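Local coordinates for protein beta-N-acetylhexosaminidase (PDB 3RCN) that probably hydrolyses terminal non-reducing N-acetyl-D-hexosamine residues from N-acetyl-beta-D-hexosaminides, as a member of glycoside hydrolase family 20, at residues Val286-Leu291 against Trp346-Leu351; Lys405-Asp409 against Ala452-Trp457; Gln468-Pro473 against Gly510-Leu516. All coordinates share one frame; numbering follows the deposited sequence.

Contact 1. Residues Val286-Leu291 against Trp346-Leu351. With SO4 (sulfate ion), chain C.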
loop_
_atom_site.group_PDB
_atom_site.type_symbol
_atom_site.label_atom_id
_atom_site.label_comp_id
_atom_site.label_asym_id
_atom_site.label_seq_id
_atom_site.Cartn_x
_atom_site.Cartn_y
_atom_site.Cartn_z
ATOM N N VAL A 286 -22.395 -24.359 21.410
ATOM C CA VAL A 286 -23.238 -24.747 20.286
ATOM C C VAL A 286 -24.690 -24.922 20.724
ATOM O O VAL A 286 -24.995 -25.695 21.628
ATOM C CB VAL A 286 -22.732 -26.023 19.594
ATOM C CG1 VAL A 286 -21.273 -25.863 19.220
ATOM C CG2 VAL A 286 -22.906 -27.211 20.492
ATOM N N SER A 287 -25.585 -24.229 20.036
ATOM C CA SER A 287 -26.953 -24.059 20.497
ATOM C C SER A 287 -27.722 -23.319 19.425
ATOM O O SER A 287 -27.148 -22.882 18.424
ATOM C CB SER A 287 -26.988 -23.236 21.781
ATOM O OG SER A 287 -26.582 -21.909 21.523
ATOM N N GLU A 288 -29.028 -23.207 19.621
ATOM C CA GLU A 288 -29.880 -22.639 18.594
ATOM C C GLU A 288 -29.529 -21.182 18.400
ATOM O O GLU A 288 -29.553 -20.680 17.274
ATOM C CB GLU A 288 -31.368 -22.796 18.938
ATOM C CG GLU A 288 -31.882 -24.226 18.871
ATOM C CD GLU A 288 -31.578 -24.924 17.546
ATOM O OE1 GLU A 288 -31.604 -24.263 16.479
ATOM O OE2 GLU A 288 -31.313 -26.147 17.576
ATOM N N THR A 289 -29.203 -20.504 19.498
ATOM C CA THR A 289 -28.877 -19.086 19.416
ATOM C C THR A 289 -27.575 -18.822 18.654
ATOM O O THR A 289 -27.570 -17.983 17.761
ATOM C CB THR A 289 -28.940 -18.372 20.790
ATOM O OG1 THR A 289 -28.113 -19.051 21.740
ATOM C CG2 THR A 289 -30.373 -18.366 21.293
ATOM N N SER A 290 -26.505 -19.556 18.974
ATOM C CA SER A 290 -25.267 -19.514 18.183
ATOM C C SER A 290 -25.588 -19.755 16.720
ATOM O O SER A 290 -25.158 -18.999 15.845
ATOM C CB SER A 290 -24.286 -20.604 18.607
ATOM O OG SER A 290 -24.135 -20.643 19.999
ATOM N N LEU A 291 -26.332 -20.831 16.463
ATOM C CA LEU A 291 -26.716 -21.189 15.106
ATOM C C LEU A 291 -27.410 -20.044 14.385
ATOM O O LEU A 291 -27.077 -19.744 13.238
ATOM C CB LEU A 291 -27.615 -22.429 15.101
ATOM C CG LEU A 291 -26.873 -23.714 14.758
ATOM C CD1 LEU A 291 -27.822 -24.885 14.717
ATOM C CD2 LEU A 291 -26.148 -23.535 13.420
ATOM N N TRP A 346 -22.061 -31.657 14.143
ATOM C CA TRP A 346 -23.434 -31.210 14.002
ATOM C C TRP A 346 -23.528 -29.711 13.686
ATOM O O TRP A 346 -24.296 -29.300 12.809
ATOM C CB TRP A 346 -24.218 -31.524 15.279
ATOM C CG TRP A 346 -25.606 -31.002 15.231
ATOM C CD1 TRP A 346 -26.659 -31.558 14.570
ATOM C CD2 TRP A 346 -26.106 -29.813 15.861
ATOM N NE1 TRP A 346 -27.787 -30.789 14.748
ATOM C CE2 TRP A 346 -27.477 -29.714 15.532
ATOM C CE3 TRP A 346 -25.532 -28.827 16.669
ATOM C CZ2 TRP A 346 -28.282 -28.669 15.983
ATOM C CZ3 TRP A 346 -26.340 -27.785 17.125
ATOM C CH2 TRP A 346 -27.697 -27.714 16.774
ATOM N N PHE A 347 -22.759 -28.904 14.416
ATOM C CA PHE A 347 -22.828 -27.445 14.301
ATOM C C PHE A 347 -22.414 -26.988 12.912
ATOM O O PHE A 347 -23.110 -26.214 12.271
ATOM C CB PHE A 347 -21.929 -26.779 15.343
ATOM C CG PHE A 347 -22.096 -25.292 15.425
ATOM C CD1 PHE A 347 -23.262 -24.737 15.934
ATOM C CD2 PHE A 347 -21.092 -24.440 14.992
ATOM C CE1 PHE A 347 -23.421 -23.356 16.014
ATOM C CE2 PHE A 347 -21.246 -23.066 15.064
ATOM C CZ PHE A 347 -22.412 -22.523 15.583
ATOM N N VAL A 348 -21.273 -27.481 12.457
ATOM C CA VAL A 348 -20.756 -27.131 11.150
ATOM C C VAL A 348 -21.712 -27.599 10.049
ATOM O O VAL A 348 -21.927 -26.893 9.058
ATOM C CB VAL A 348 -19.345 -27.730 10.967
ATOM C CG1 VAL A 348 -18.867 -27.589 9.542
ATOM C CG2 VAL A 348 -18.362 -27.082 11.956
ATOM N N GLY A 349 -22.300 -28.780 10.238
ATOM C CA GLY A 349 -23.228 -29.344 9.269
ATOM C C GLY A 349 -24.471 -28.496 9.110
ATOM O O GLY A 349 -24.919 -28.270 7.992
ATOM N N GLN A 350 -25.027 -28.026 10.226
ATOM C CA GLN A 350 -26.176 -27.119 10.188
ATOM C C GLN A 350 -25.848 -25.850 9.402
ATOM O O GLN A 350 -26.640 -25.385 8.577
ATOM C CB GLN A 350 -26.647 -26.743 11.594
ATOM C CG GLN A 350 -27.226 -27.891 12.412
ATOM C CD GLN A 350 -28.453 -28.534 11.783
ATOM O OE1 GLN A 350 -28.377 -29.659 11.277
ATOM N NE2 GLN A 350 -29.592 -27.832 11.816
ATOM N N LEU A 351 -24.677 -25.283 9.652
ATOM C CA LEU A 351 -24.268 -24.130 8.870
ATOM C C LEU A 351 -24.025 -24.507 7.406
ATOM O O LEU A 351 -24.434 -23.779 6.501
ATOM C CB LEU A 351 -23.055 -23.457 9.497
ATOM C CG LEU A 351 -23.348 -22.811 10.854
ATOM C CD1 LEU A 351 -22.072 -22.260 11.445
ATOM C CD2 LEU A 351 -24.433 -21.731 10.746
HETATM S S SO4 C . -30.500 -25.015 22.816
HETATM O O1 SO4 C . -30.848 -23.650 23.223
HETATM O O2 SO4 C . -29.871 -24.993 21.498
HETATM O O3 SO4 C . -29.571 -25.608 23.777
HETATM O O4 SO4 C . -31.719 -25.816 22.750
#
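Leu291 enters, as a knob, a hole on helix 342-357 lined by Trp346, Phe347, Gln350 and Leu351. Its two methyls divide the work: CD1 reaches the outer rim of the indole, 3.5 Å from Trp346 CH2, whereas CD2 meets Leu351 CD2 at 3.7 Å. The branch point CG lies 3.7 Å from Phe347 CE1, the two side chains sliding past each other in opposite directions. With CG anti to its backbone N (chi1 -171°), Phe347 extends its ring along the opposing segment, where Val286 CB approaches CD1 at 3.9 Å and Ser290 CB lies as close to CE1. Gln350 CG lies over one face of the Trp346 ring, toward its rim, and probably helps to hold the indole beside the knob.

Further out, Ser287 is the N-cap of helix 288-304, and Glu288 N donates a 2.7 Å hydrogen bond to sulfate O2; Gln327 and Lys331 also bond to this ion, probably from the crystallisation liquor. Lys331 also forms a salt bridge with Glu288 OE2, which lies at the edge of the Trp346 ring. The contact thus joins helices 288-304 and 342-357, which lead into the adjacent parallel strands 309-313 and 361-364, with helix 326-335 packed alongside.

Contact 2. Residues Lys405-Asp409 against Ala452-Trp457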
loop_
_atom_site.group_PDB
_atom_site.type_symbol
_atom_site.label_atom_id
_atom_site.label_comp_id
_atom_site.label_asym_id
_atom_site.label_seq_id
_atom_site.Cartn_x
_atom_site.Cartn_y
_atom_site.Cartn_z
ATOM N N LYS A 405 4.918 -28.516 4.513
ATOM C CA LYS A 405 5.382 -28.143 3.177
ATOM C C LYS A 405 5.049 -26.694 2.829
ATOM O O LYS A 405 5.919 -25.898 2.524
ATOM C CB LYS A 405 4.768 -29.068 2.122
ATOM C CG LYS A 405 5.156 -30.533 2.245
ATOM C CD LYS A 405 6.666 -30.704 2.210
ATOM C CE LYS A 405 7.039 -32.167 2.094
ATOM N NZ LYS A 405 6.346 -32.984 3.123
ATOM N N LEU A 406 3.753 -26.411 2.800
ATOM C CA LEU A 406 3.173 -25.176 2.290
ATOM C C LEU A 406 2.842 -24.041 3.273
ATOM O O LEU A 406 2.073 -23.141 2.917
ATOM C CB LEU A 406 1.998 -25.484 1.366
ATOM C CG LEU A 406 2.418 -26.302 0.144
ATOM C CD1 LEU A 406 1.303 -26.362 -0.878
ATOM C CD2 LEU A 406 3.667 -25.713 -0.475
ATOM N N TYR A 407 3.266 -24.146 4.532
ATOM C CA TYR A 407 2.992 -23.063 5.492
ATOM C C TYR A 407 4.112 -22.022 5.491
ATOM O O TYR A 407 5.252 -22.306 5.875
ATOM C CB TYR A 407 2.750 -23.603 6.912
ATOM C CG TYR A 407 1.350 -24.158 7.130
ATOM C CD1 TYR A 407 0.553 -24.533 6.057
ATOM C CD2 TYR A 407 0.814 -24.274 8.407
ATOM C CE1 TYR A 407 -0.721 -25.022 6.248
ATOM C CE2 TYR A 407 -0.473 -24.767 8.608
ATOM C CZ TYR A 407 -1.231 -25.140 7.521
ATOM O OH TYR A 407 -2.506 -25.634 7.695
ATOM N N LEU A 408 3.773 -20.808 5.063
ATOM C CA LEU A 408 4.778 -19.788 4.785
ATOM C C LEU A 408 5.126 -18.909 5.984
ATOM O O LEU A 408 6.037 -18.092 5.914
ATOM C CB LEU A 408 4.347 -18.921 3.596
ATOM C CG LEU A 408 4.116 -19.658 2.276
ATOM C CD1 LEU A 408 3.660 -18.698 1.171
ATOM C CD2 LEU A 408 5.376 -20.404 1.867
ATOM N N ASP A 409 4.397 -19.061 7.079
ATOM C CA ASP A 409 4.797 -18.434 8.329
ATOM C C ASP A 409 6.017 -19.165 8.911
ATOM O O ASP A 409 6.672 -18.665 9.821
ATOM C CB ASP A 409 3.632 -18.373 9.333
ATOM C CG ASP A 409 2.987 -19.744 9.595
ATOM O OD1 ASP A 409 2.741 -20.062 10.782
ATOM O OD2 ASP A 409 2.700 -20.495 8.626
ATOM N N ALA A 452 -3.836 -27.095 -4.989
ATOM C CA ALA A 452 -3.071 -26.863 -3.768
ATOM C C ALA A 452 -3.148 -25.406 -3.314
ATOM O O ALA A 452 -3.662 -24.546 -4.030
ATOM C CB ALA A 452 -1.612 -27.305 -3.942
ATOM N N GLN A 453 -2.686 -25.148 -2.095
ATOM C CA GLN A 453 -2.738 -23.810 -1.541
ATOM C C GLN A 453 -1.605 -23.577 -0.538
ATOM O O GLN A 453 -1.246 -24.472 0.225
ATOM C CB GLN A 453 -4.111 -23.623 -0.906
ATOM C CG GLN A 453 -4.283 -22.458 0.011
ATOM C CD GLN A 453 -5.664 -22.480 0.640
ATOM O OE1 GLN A 453 -6.673 -22.506 -0.068
ATOM N NE2 GLN A 453 -5.722 -22.501 1.970
ATOM N N ALA A 454 -1.044 -22.374 -0.538
ATOM C CA ALA A 454 -0.049 -22.006 0.459
ATOM C C ALA A 454 -0.701 -21.096 1.502
ATOM O O ALA A 454 -1.475 -20.201 1.158
ATOM C CB ALA A 454 1.135 -21.307 -0.197
ATOM N N ASN A 455 -0.397 -21.338 2.774
ATOM C CA ASN A 455 -1.004 -20.577 3.865
ATOM C C ASN A 455 -0.004 -19.668 4.571
ATOM O O ASN A 455 1.090 -20.099 4.931
ATOM C CB ASN A 455 -1.659 -21.514 4.891
ATOM C CG ASN A 455 -2.788 -22.339 4.293
ATOM O OD1 ASN A 455 -3.342 -21.982 3.261
ATOM N ND2 ASN A 455 -3.136 -23.442 4.945
ATOM N N ILE A 456 -0.384 -18.408 4.754
ATOM C CA ILE A 456 0.433 -17.468 5.505
ATOM C C ILE A 456 -0.294 -17.045 6.788
ATOM O O ILE A 456 -1.192 -16.194 6.757
ATOM C CB ILE A 456 0.671 -16.223 4.622
ATOM C CG1 ILE A 456 1.083 -16.665 3.209
ATOM C CG2 ILE A 456 1.690 -15.279 5.244
ATOM C CD1 ILE A 456 1.033 -15.555 2.182
ATOM N N TRP A 457 0.152 -17.568 7.928
ATOM C CA TRP A 457 -0.477 -17.224 9.198
ATOM C C TRP A 457 0.252 -16.025 9.770
ATOM O O TRP A 457 1.472 -15.967 9.730
ATOM C CB TRP A 457 -0.447 -18.404 10.159
ATOM C CG TRP A 457 -1.182 -19.582 9.602
ATOM C CD1 TRP A 457 -0.636 -20.674 8.995
ATOM C CD2 TRP A 457 -2.600 -19.764 9.559
ATOM N NE1 TRP A 457 -1.621 -21.523 8.586
ATOM C CE2 TRP A 457 -2.841 -20.992 8.924
ATOM C CE3 TRP A 457 -3.690 -19.012 10.013
ATOM C CZ2 TRP A 457 -4.128 -21.497 8.728
ATOM C CZ3 TRP A 457 -4.966 -19.504 9.817
ATOM C CH2 TRP A 457 -5.175 -20.738 9.179
#
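Tyr407 and Asn455 form a single parallel bridge between the loop 405-409 and strand 449-456, the touching parts running only 11° apart. Two backbone hydrogen bonds make it: Asn455 N donates to Leu406 O (3.1 Å), and Asn455 O accepts from Leu408 N (2.8 Å). One strand residue therefore holds the loop on both sides of Tyr407, and a CA-H...O contact from Ala454 to Leu406 O supplements the pairing.

The aromatic contact is T-shaped. Trp457 turns the edge of its five-membered ring toward the face of Tyr407, with planes 60° apart and centroids separated by 4.9 Å; NE1 comes over the phenol near its rim, 3.4 Å from Tyr407 CE2. Asp409 sets OD2 near the plane of the indole at its CD1 edge. With an alanine in place of Tyr407, the indole edge would probably lose the face it packs against and a gap would open beside the Asn455 amide.

Among polar side chains, Gln453 NE2 donates to a lone pair of Asn455 OD1 (2.8 Å), while Tyr140 engages Gln453 OE1. This holds the Asn455 amide beside the Tyr407 ring, the two side chains pointing the same way.

Apolar packing occupies the other side, where Leu408 CD1 bridges Ala454 CB and Ile456 CG1, each at 3.9 Å.

Tyr407 lies about 7 Å, side chain to side chain, from Glu316, the predicted proton donor, and touches Trp382, while Asn455 packs on Trp365. Backbone bonds fix Tyr407 in the loop and Gln453 fixes the amide next to it, consistent with the aromatic-lined sugar pocket of family 20 enzymes.

Contact 3. Residues Gln468-Pro473 against Gly510-Leu516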
loop_
_atom_site.group_PDB
_atom_site.type_symbol
_atom_site.label_atom_id
_atom_site.label_comp_id
_atom_site.label_asym_id
_atom_site.label_seq_id
_atom_site.Cartn_x
_atom_site.Cartn_y
_atom_site.Cartn_z
ATOM N N GLN A 468 5.386 -9.837 3.280
ATOM C CA GLN A 468 6.100 -9.984 2.006
ATOM C C GLN A 468 7.366 -10.823 2.173
ATOM O O GLN A 468 7.744 -11.615 1.302
ATOM C CB GLN A 468 6.450 -8.612 1.427
ATOM C CG GLN A 468 5.235 -7.812 1.015
ATOM C CD GLN A 468 5.608 -6.479 0.424
ATOM O OE1 GLN A 468 6.657 -5.915 0.747
ATOM N NE2 GLN A 468 4.759 -5.966 -0.460
ATOM N N PHE A 469 8.016 -10.626 3.308
ATOM C CA PHE A 469 9.223 -11.341 3.624
ATOM C C PHE A 469 8.862 -12.833 3.733
ATOM O O PHE A 469 9.561 -13.703 3.202
ATOM C CB PHE A 469 9.801 -10.789 4.928
ATOM C CG PHE A 469 11.005 -11.534 5.421
ATOM C CD1 PHE A 469 10.861 -12.656 6.227
ATOM C CD2 PHE A 469 12.280 -11.118 5.082
ATOM C CE1 PHE A 469 11.969 -13.348 6.678
ATOM C CE2 PHE A 469 13.385 -11.806 5.532
ATOM C CZ PHE A 469 13.229 -12.925 6.328
ATOM N N ALA A 470 7.754 -13.115 4.410
ATOM C CA ALA A 470 7.317 -14.491 4.621
ATOM C C ALA A 470 6.918 -15.131 3.304
ATOM O O ALA A 470 7.315 -16.250 3.009
ATOM C CB ALA A 470 6.153 -14.544 5.614
ATOM N N ALA A 471 6.149 -14.409 2.502
ATOM C CA ALA A 471 5.574 -15.002 1.303
ATOM C C ALA A 471 6.584 -15.186 0.186
ATOM O O ALA A 471 6.465 -16.110 -0.620
ATOM C CB ALA A 471 4.382 -14.180 0.817
ATOM N N PHE A 472 7.570 -14.305 0.108
ATOM C CA PHE A 472 8.488 -14.357 -1.030
ATOM C C PHE A 472 9.926 -14.519 -0.606
ATOM O O PHE A 472 10.310 -14.037 0.463
ATOM C CB PHE A 472 8.323 -13.120 -1.904
ATOM C CG PHE A 472 7.003 -13.059 -2.587
ATOM C CD1 PHE A 472 6.787 -13.769 -3.758
ATOM C CD2 PHE A 472 5.961 -12.320 -2.044
ATOM C CE1 PHE A 472 5.564 -13.737 -4.395
ATOM C CE2 PHE A 472 4.733 -12.274 -2.677
ATOM C CZ PHE A 472 4.530 -12.987 -3.857
ATOM N N PRO A 473 10.747 -15.156 -1.457
ATOM C CA PRO A 473 10.556 -15.740 -2.795
ATOM C C PRO A 473 9.741 -17.055 -2.888
ATOM O O PRO A 473 9.400 -17.471 -3.995
ATOM C CB PRO A 473 11.993 -15.952 -3.273
ATOM C CG PRO A 473 12.725 -16.300 -2.016
ATOM C CD PRO A 473 12.081 -15.492 -0.917
ATOM N N GLY A 510 7.111 -3.671 -5.751
ATOM C CA GLY A 510 7.155 -3.205 -4.377
ATOM C C GLY A 510 7.233 -4.305 -3.333
ATOM O O GLY A 510 6.894 -4.097 -2.169
ATOM N N VAL A 511 7.697 -5.480 -3.726
ATOM C CA VAL A 511 7.695 -6.602 -2.802
ATOM C C VAL A 511 9.059 -6.760 -2.152
ATOM O O VAL A 511 10.026 -7.046 -2.845
ATOM C CB VAL A 511 7.341 -7.923 -3.549
ATOM C CG1 VAL A 511 7.393 -9.099 -2.601
ATOM C CG2 VAL A 511 5.976 -7.816 -4.203
ATOM N N GLU A 512 9.140 -6.598 -0.833
ATOM C CA GLU A 512 10.411 -6.818 -0.169
ATOM C C GLU A 512 10.460 -8.266 0.290
ATOM O O GLU A 512 9.871 -8.616 1.300
ATOM C CB GLU A 512 10.550 -5.921 1.074
ATOM C CG GLU A 512 10.104 -4.459 0.902
ATOM C CD GLU A 512 10.417 -3.571 2.125
ATOM O OE1 GLU A 512 9.507 -2.838 2.574
ATOM O OE2 GLU A 512 11.570 -3.596 2.624
ATOM N N TYR A 513 11.265 -9.073 -0.395
ATOM C CA TYR A 513 11.333 -10.503 -0.150
ATOM C C TYR A 513 12.518 -10.857 0.737
ATOM O O TYR A 513 13.296 -9.983 1.091
ATOM C CB TYR A 513 11.458 -11.218 -1.491
ATOM C CG TYR A 513 12.581 -10.679 -2.339
ATOM C CD1 TYR A 513 12.348 -9.674 -3.280
ATOM C CD2 TYR A 513 13.875 -11.165 -2.196
ATOM C CE1 TYR A 513 13.371 -9.169 -4.055
ATOM C CE2 TYR A 513 14.908 -10.675 -2.964
ATOM C CZ TYR A 513 14.654 -9.676 -3.893
ATOM O OH TYR A 513 15.694 -9.199 -4.657
ATOM N N ARG A 514 12.665 -12.135 1.091
ATOM C CA ARG A 514 13.881 -12.571 1.772
ATOM C C ARG A 514 14.953 -12.737 0.719
ATOM O O ARG A 514 14.781 -13.521 -0.206
ATOM C CB ARG A 514 13.711 -13.901 2.514
ATOM C CG ARG A 514 14.818 -14.141 3.561
ATOM C CD ARG A 514 14.819 -15.545 4.160
ATOM N NE ARG A 514 15.611 -16.455 3.337
ATOM C CZ ARG A 514 16.734 -17.059 3.725
ATOM N NH1 ARG A 514 17.217 -16.884 4.948
ATOM N NH2 ARG A 514 17.365 -17.865 2.882
ATOM N N PRO A 515 16.062 -11.989 0.844
ATOM C CA PRO A 515 17.152 -12.195 -0.111
ATOM C C PRO A 515 17.673 -13.616 0.020
ATOM O O PRO A 515 17.629 -14.188 1.109
ATOM C CB PRO A 515 18.208 -11.188 0.342
ATOM C CG PRO A 515 17.438 -10.128 1.057
ATOM C CD PRO A 515 16.354 -10.891 1.781
ATOM N N LEU A 516 18.154 -14.178 -1.082
ATOM C CA LEU A 516 18.595 -15.562 -1.093
ATOM C C LEU A 516 19.696 -15.868 -0.067
ATOM O O LEU A 516 19.763 -16.975 0.493
ATOM C CB LEU A 516 19.016 -15.956 -2.503
ATOM C CG LEU A 516 17.839 -16.350 -3.405
ATOM C CD1 LEU A 516 16.755 -15.279 -3.439
ATOM C CD2 LEU A 516 18.333 -16.645 -4.805
#
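Phe469 and Arg514 meet in the close-packed half of this contact, Arg514 CB lying over one face of the ring, toward its rim. This is a CH-pi contact, CB standing 4.1 Å from the ring centroid, and Arg514 CG comes within 3.4 Å of Phe469 CE2. The guanidinium end of Arg514 is salt-bridged to Glu418. Beside it, Arg514 N donates an almost straight hydrogen bond (175°) to Phe472 O at 3.1 Å, from above the carbonyl plane. Phe472 adds apolar contacts on its own flank, its CD2 lying 3.6 Å from Val511 CG1 and its CB 3.7 Å from Tyr513 CB. The cis peptide before Pro473 accompanies the turn out of the helix, and the proline CD packs near Arg514 O.

The other side is partly exposed and partly met by the second subunit; here polar groups take over. The side chain of Gln468, stretched out straight past CG (chi2 -179°), carries its amide to the loop: OE1 accepts from Glu512 N at 3.0 Å, and NE2 makes a weak bond to Gly510 O. Glu512 is salt-bridged to Arg465. Asp155 and Phe151 of the second subunit pack on Gln468 and Glu512, respectively. At the far margin Leu516 CD1 merely grazes Pro473 CG at 4.4 Å.

Gly510 ends helix 491-508 in a Schellman motif, and the loop it begins runs along the C-terminal turn of helix 464-471, while Val163 of helix 154-166 packs against both Phe472 and Val511.

How the contacts relate
Read from the N terminus, the three contacts follow in series: each closes its loop before the next opens, and none nests or crosses. Contact 1 comes first, joining two outer helices of the barrel that are separated in the chain by strand 309-313 and helices 320-323 and 326-335. Contact 2 then folds the loop after strand 397-400 back onto strand 449-456, near the predicted active site. Contact 3 follows at once, because helix 464-471 succeeds that strand, and draws in the segment beyond helix 491-508. Contacts 2 and 3 touch, with Leu408 O 3.6 Å from Ala470 CB and Ile456 packing on Ala471. Contact 1 stands apart, its centre about 29 Å from that of contact 2 and 41 Å from that of contact 3.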